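PDB 7CU9: tube-forming protein in Mycobacterial Envelpe, TiME from Mycolicibacterium smegmatis, which probably forms an envelope-spanning tube in the mycobacterial outer envelope, a putative secretion channel for protein transport, here represented by its soluble domain. Local coordinates for residues Asp148-Asn153 against Lys166-Asn172; Ser19-Gly23 against Ala176-Leu180. All blocks are in the same frame, centred on the assembly; numbering follows the deposited sequence. Where two conformers were deposited one is given.

Contact 1 (Asp148-Asn153 against Lys166-Asn172); sequences DRRCFN and KVCQSGN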
loop_
_atom_site.group_PDB
_atom_site.type_symbol
_atom_site.label_atom_id
_atom_site.label_comp_id
_atom_site.label_asym_id
_atom_site.label_seq_id
_atom_site.Cartn_x
_atom_site.Cartn_y
_atom_site.Cartn_z
ATOM N N ASP B 148 -12.515 -5.980 -1.982
ATOM C CA ASP B 148 -11.447 -5.955 -0.950
ATOM C C ASP B 148 -11.035 -4.502 -0.686
ATOM O O ASP B 148 -9.954 -4.297 -0.118
ATOM C CB ASP B 148 -10.255 -6.819 -1.367
ATOM C CG ASP B 148 -9.526 -6.350 -2.615
ATOM O OD1 ASP B 148 -10.035 -5.434 -3.293
ATOM O OD2 ASP B 148 -8.448 -6.911 -2.904
ATOM N N ARG B 149 -11.847 -3.524 -1.097
ATOM C CA ARG B 149 -11.523 -2.092 -0.878
ATOM C C ARG B 149 -11.935 -1.698 0.543
ATOM O O ARG B 149 -13.131 -1.817 0.888
ATOM C CB ARG B 149 -12.213 -1.195 -1.903
ATOM C CG ARG B 149 -11.828 0.271 -1.760
ATOM C CD ARG B 149 -12.419 1.074 -2.889
ATOM N NE ARG B 149 -12.066 2.485 -2.883
ATOM C CZ ARG B 149 -10.920 3.004 -3.318
ATOM N NH1 ARG B 149 -9.943 2.232 -3.765
ATOM N NH2 ARG B 149 -10.754 4.316 -3.287
ATOM N N ARG B 150 -10.974 -1.228 1.336
ATOM C CA ARG B 150 -11.230 -0.766 2.719
ATOM C C ARG B 150 -10.654 0.636 2.884
ATOM O O ARG B 150 -9.577 0.920 2.333
ATOM C CB ARG B 150 -10.665 -1.738 3.756
ATOM C CG ARG B 150 -11.383 -3.080 3.754
ATOM C CD ARG B 150 -11.017 -3.951 4.928
ATOM N NE ARG B 150 -9.616 -4.346 4.840
ATOM C CZ ARG B 150 -8.883 -4.789 5.855
ATOM N NH1 ARG B 150 -9.409 -4.928 7.061
ATOM N NH2 ARG B 150 -7.613 -5.102 5.660
ATOM N N CYS B 151 -11.401 1.481 3.584
ATOM C CA CYS B 151 -10.964 2.832 3.997
ATOM C C CYS B 151 -10.645 2.773 5.487
ATOM O O CYS B 151 -11.562 2.496 6.268
ATOM C CB CYS B 151 -12.034 3.873 3.715
ATOM S SG CYS B 151 -12.430 4.030 1.954
ATOM N N PHE B 152 -9.383 2.995 5.841
ATOM C CA PHE B 152 -8.913 3.107 7.240
ATOM C C PHE B 152 -8.956 4.581 7.637
ATOM O O PHE B 152 -8.371 5.430 6.944
ATOM C CB PHE B 152 -7.520 2.502 7.393
ATOM C CG PHE B 152 -7.536 0.998 7.466
ATOM C CD1 PHE B 152 -7.809 0.239 6.339
ATOM C CD2 PHE B 152 -7.314 0.346 8.666
ATOM C CE1 PHE B 152 -7.843 -1.147 6.410
ATOM C CE2 PHE B 152 -7.347 -1.039 8.735
ATOM C CZ PHE B 152 -7.616 -1.780 7.608
ATOM N N ASN B 153 -9.669 4.862 8.722
ATOM C CA ASN B 153 -9.946 6.240 9.193
ATOM C C ASN B 153 -9.318 6.420 10.570
ATOM O O ASN B 153 -9.377 5.480 11.377
ATOM C CB ASN B 153 -11.443 6.512 9.288
ATOM C CG ASN B 153 -12.158 6.421 7.958
ATOM O OD1 ASN B 153 -12.502 7.440 7.371
ATOM N ND2 ASN B 153 -12.398 5.208 7.487
ATOM N N LYS B 166 -8.019 9.572 6.139
ATOM C CA LYS B 166 -8.665 8.381 5.556
ATOM C C LYS B 166 -7.769 7.899 4.421
ATOM O O LYS B 166 -7.410 8.724 3.567
ATOM C CB LYS B 166 -10.068 8.756 5.077
ATOM C CG LYS B 166 -10.830 7.676 4.327
ATOM C CD LYS B 166 -12.149 8.173 3.785
ATOM C CE LYS B 166 -11.994 8.962 2.501
ATOM N NZ LYS B 166 -13.299 9.408 1.964
ATOM N N VAL B 167 -7.401 6.622 4.442
ATOM C CA VAL B 167 -6.643 5.971 3.337
ATOM C C VAL B 167 -7.489 4.809 2.825
ATOM O O VAL B 167 -7.787 3.905 3.621
ATOM C CB VAL B 167 -5.246 5.520 3.786
ATOM C CG1 VAL B 167 -4.562 4.707 2.699
ATOM C CG2 VAL B 167 -4.383 6.708 4.193
ATOM N N CYS B 168 -7.874 4.878 1.548
ATOM C CA CYS B 168 -8.734 3.887 0.861
ATOM C C CYS B 168 -7.882 3.136 -0.160
ATOM O O CYS B 168 -7.136 3.782 -0.916
ATOM C CB CYS B 168 -9.898 4.554 0.145
ATOM S SG CYS B 168 -11.031 5.455 1.237
ATOM N N GLN B 169 -7.989 1.813 -0.168
ATOM C CA GLN B 169 -7.183 0.933 -1.041
ATOM C C GLN B 169 -7.608 -0.509 -0.797
ATOM O O GLN B 169 -8.278 -0.784 0.207
ATOM C CB GLN B 169 -5.687 1.079 -0.751
ATOM C CG GLN B 169 -5.331 1.001 0.729
ATOM C CD GLN B 169 -3.840 0.940 0.954
ATOM O OE1 GLN B 169 -3.150 1.953 0.963
ATOM N NE2 GLN B 169 -3.327 -0.266 1.142
ATOM N N SER B 170 -7.199 -1.414 -1.679
ATOM C CA SER B 170 -7.180 -2.852 -1.347
ATOM C C SER B 170 -6.138 -3.078 -0.242
ATOM O O SER B 170 -5.444 -2.109 0.156
ATOM C CB SER B 170 -6.928 -3.679 -2.576
ATOM O OG SER B 170 -5.685 -3.344 -3.158
ATOM N N GLY B 171 -6.045 -4.295 0.283
ATOM C CA GLY B 171 -5.123 -4.592 1.389
ATOM C C GLY B 171 -5.426 -3.718 2.595
ATOM O O GLY B 171 -6.614 -3.581 2.939
ATOM N N ASN B 172 -4.399 -3.130 3.205
ATOM C CA ASN B 172 -4.510 -2.489 4.542
ATOM C C ASN B 172 -3.927 -1.076 4.495
ATOM O O ASN B 172 -2.693 -0.941 4.560
ATOM C CB ASN B 172 -3.813 -3.339 5.598
ATOM C CG ASN B 172 -4.171 -2.947 7.014
ATOM O OD1 ASN B 172 -4.360 -1.769 7.312
ATOM N ND2 ASN B 172 -4.266 -3.930 7.891
HETATM O O HOH W 1 -8.759 -4.987 2.135
HETATM O O HOH W 2 -6.688 -6.951 -0.758
HETATM O O HOH W 3 -7.309 -0.724 3.177
#

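Contact 2 (Ser19-Gly23 against Ala176-Leu180); sequences SNIVG and AVNVL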
loop_
_atom_site.group_PDB
_atom_site.type_symbol
_atom_site.label_atom_id
_atom_site.label_comp_id
_atom_site.label_asym_id
_atom_site.label_seq_id
_atom_site.Cartn_x
_atom_site.Cartn_y
_atom_site.Cartn_z
ATOM N N SER B 19 1.897 10.500 -1.636
ATOM C CA SER B 19 2.521 9.440 -2.472
ATOM C C SER B 19 3.665 8.768 -1.699
ATOM O O SER B 19 3.740 7.526 -1.708
ATOM C CB SER B 19 2.990 9.985 -3.797
ATOM O OG SER B 19 3.724 8.993 -4.507
ATOM N N ASN B 20 4.528 9.557 -1.052
ATOM C CA ASN B 20 5.676 9.055 -0.256
ATOM C C ASN B 20 5.181 8.205 0.918
ATOM O O ASN B 20 5.895 7.262 1.301
ATOM C CB ASN B 20 6.562 10.194 0.247
ATOM C CG ASN B 20 7.372 10.826 -0.865
ATOM O OD1 ASN B 20 7.507 10.253 -1.947
ATOM N ND2 ASN B 20 7.915 12.002 -0.606
ATOM N N ILE B 21 4.020 8.539 1.488
ATOM C CA ILE B 21 3.475 7.853 2.695
ATOM C C ILE B 21 2.808 6.529 2.296
ATOM O O ILE B 21 3.041 5.536 3.000
ATOM C CB ILE B 21 2.524 8.790 3.462
ATOM C CG1 ILE B 21 3.306 9.942 4.095
ATOM C CG2 ILE B 21 1.709 8.023 4.495
ATOM C CD1 ILE B 21 2.442 11.085 4.554
ATOM N N VAL B 22 1.978 6.508 1.251
ATOM C CA VAL B 22 1.222 5.278 0.855
ATOM C C VAL B 22 2.112 4.357 0.011
ATOM O O VAL B 22 1.757 3.168 -0.112
ATOM C CB VAL B 22 -0.105 5.591 0.134
ATOM C CG1 VAL B 22 -1.030 6.412 1.013
ATOM C CG2 VAL B 22 0.086 6.251 -1.220
ATOM N N GLY B 23 3.209 4.870 -0.549
ATOM C CA GLY B 23 4.118 4.098 -1.422
ATOM C C GLY B 23 3.466 3.740 -2.745
ATOM O O GLY B 23 3.542 2.565 -3.156
ATOM N N ALA B 176 -0.474 3.343 6.647
ATOM C CA ALA B 176 -0.330 4.634 5.933
ATOM C C ALA B 176 -1.148 5.721 6.637
ATOM O O ALA B 176 -0.634 6.842 6.788
ATOM C CB ALA B 176 -0.737 4.501 4.489
ATOM N N VAL B 177 -2.366 5.425 7.080
ATOM C CA VAL B 177 -3.208 6.497 7.687
ATOM C C VAL B 177 -2.566 6.927 9.012
ATOM O O VAL B 177 -2.647 8.127 9.362
ATOM C CB VAL B 177 -4.690 6.095 7.812
ATOM C CG1 VAL B 177 -4.977 5.197 9.005
ATOM C CG2 VAL B 177 -5.576 7.333 7.850
ATOM N N ASN B 178 -1.889 6.014 9.708
ATOM C CA ASN B 178 -1.185 6.341 10.978
ATOM C C ASN B 178 0.044 7.204 10.674
ATOM O O ASN B 178 0.265 8.189 11.398
ATOM C CB ASN B 178 -0.826 5.082 11.765
ATOM C CG ASN B 178 -2.050 4.422 12.359
ATOM O OD1 ASN B 178 -3.111 5.039 12.443
ATOM N ND2 ASN B 178 -1.917 3.167 12.752
ATOM N N VAL B 179 0.814 6.869 9.636
ATOM C CA VAL B 179 1.986 7.704 9.241
ATOM C C VAL B 179 1.472 9.100 8.862
ATOM O O VAL B 179 2.063 10.099 9.306
ATOM C CB VAL B 179 2.793 7.070 8.092
ATOM C CG1 VAL B 179 3.819 8.042 7.539
ATOM C CG2 VAL B 179 3.467 5.777 8.525
ATOM N N LEU B 180 0.397 9.160 8.079
ATOM C CA LEU B 180 -0.181 10.431 7.572
ATOM C C LEU B 180 -0.653 11.287 8.753
ATOM O O LEU B 180 -0.294 12.470 8.795
ATOM C CB LEU B 180 -1.328 10.111 6.614
ATOM C CG LEU B 180 -2.106 11.313 6.077
ATOM C CD1 LEU B 180 -1.178 12.344 5.440
ATOM C CD2 LEU B 180 -3.169 10.858 5.094
#

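Contact 1 (Asp148-Asn153 against Lys166-Asn172)
Phe152 and Asn172 meet as ring against amide: OD1 of Asn172 sits over one ring face, 3.3 Å from CZ of Phe152 and nearer the ring's border than its centre, with the two planes 26° apart. OD1 also caps the N of Gly174 and ND2 bonds to Asp62 of the second subunit, which together hold the amide's orientation. Within its own strand, CZ of Phe152 lies over one guanidinium face of Arg150, whose NH2 is at the ring edge. The Arg150 chain bends at chi3 (-66°), and NH2 reaches Gly171 O at 3.3 Å, well above the carbonyl plane; a water links NE to the same oxygen.

Arg150 with Gln169 and Phe152 with Val167 are hydrogen-bonded pairs (Phe152 N to Val167 O, 2.9 Å). The opposite sheet face illustrates covalent cross-strand pairing: Cys151 and Cys168, a non-hydrogen-bonded pair, join SG to SG at 2.1 Å. Lys166 lies alongside Asn153, its CG 3.5 Å from Asn153 OD1, before NZ reaches Asp51 in a salt bridge. Extended Arg149 brings NH2 3.5 Å from Cys168 CB; NH2 bonds to Ala78 O and NH1 to Thr79 O.

This antiparallel hairpin runs between strands 137-144 and 77-89, with Val177 of helix 174-185 packed on Phe152 and Val167.

Contact 2 (Ser19-Gly23 against Ala176-Leu180)
Ile21 touches the one flat group of this helix-helix contact, the peptide carbonyl of Ala176; no ring, side-chain amide or guanidinium meets across it. CG2 of Ile21 comes to 3.5 Å from O of Ala176, an oxygen already engaged by the N of Leu180 at 2.8 Å within its own helix. The approach is therefore a methyl resting against a satisfied carbonyl.

Everything else is aliphatic, a compact case of one branched residue serving several neighbours. Ile21 divides its work between branches: with chi1 at -69°, CG1 stands anti to the carbonyl carbon and CG2 opposite the backbone N. CG2 touches CG1 of Val179 at 3.7 Å, while CD1 at the end of the other branch meets CD1 of Leu180 at 3.9 Å. Ile21 and Val179 run alongside with opposed directions, whereas Leu180 lies roughly perpendicular to Ile21. Val22 adds a smaller touch, its CG1 lying 4.0 Å from CB of Ala176; the CA atoms of Val22 and Ala176 are 5.3 Å apart, a closeness consistent with the small alanine side chain.

The contact joins the last turn of helix 15-22 to helix 174-185. Beneath it, Val22 and Leu180 rest on Val82 of strand 77-89, and Leu180 also reaches Ala165 of strand 161-169; Pro5 and Asp4 of the second subunit pack on Ala176 and Val179.

Overall arrangement
The two contacts show one sheet and its helical cover secured by different means. Both are largely buried, yet contact 1 has an exposed end at Asp148 and Ser170, while the touching residues of contact 2 include none that are exposed. Contact 1 lies within the sheet and combines backbone bonding, a disulfide, charged groups and waters; contact 2 lies on the sheet and is apolar, without a hydrogen bond between its segments. Strand 161-169 leads through a short turn into helix 174-185, and the contact centres are about 12 Å apart. Val177, on the side of the helix turned away from 19-23, packs on Phe152 and Val167 of contact 1, and each contact also meets the second subunit.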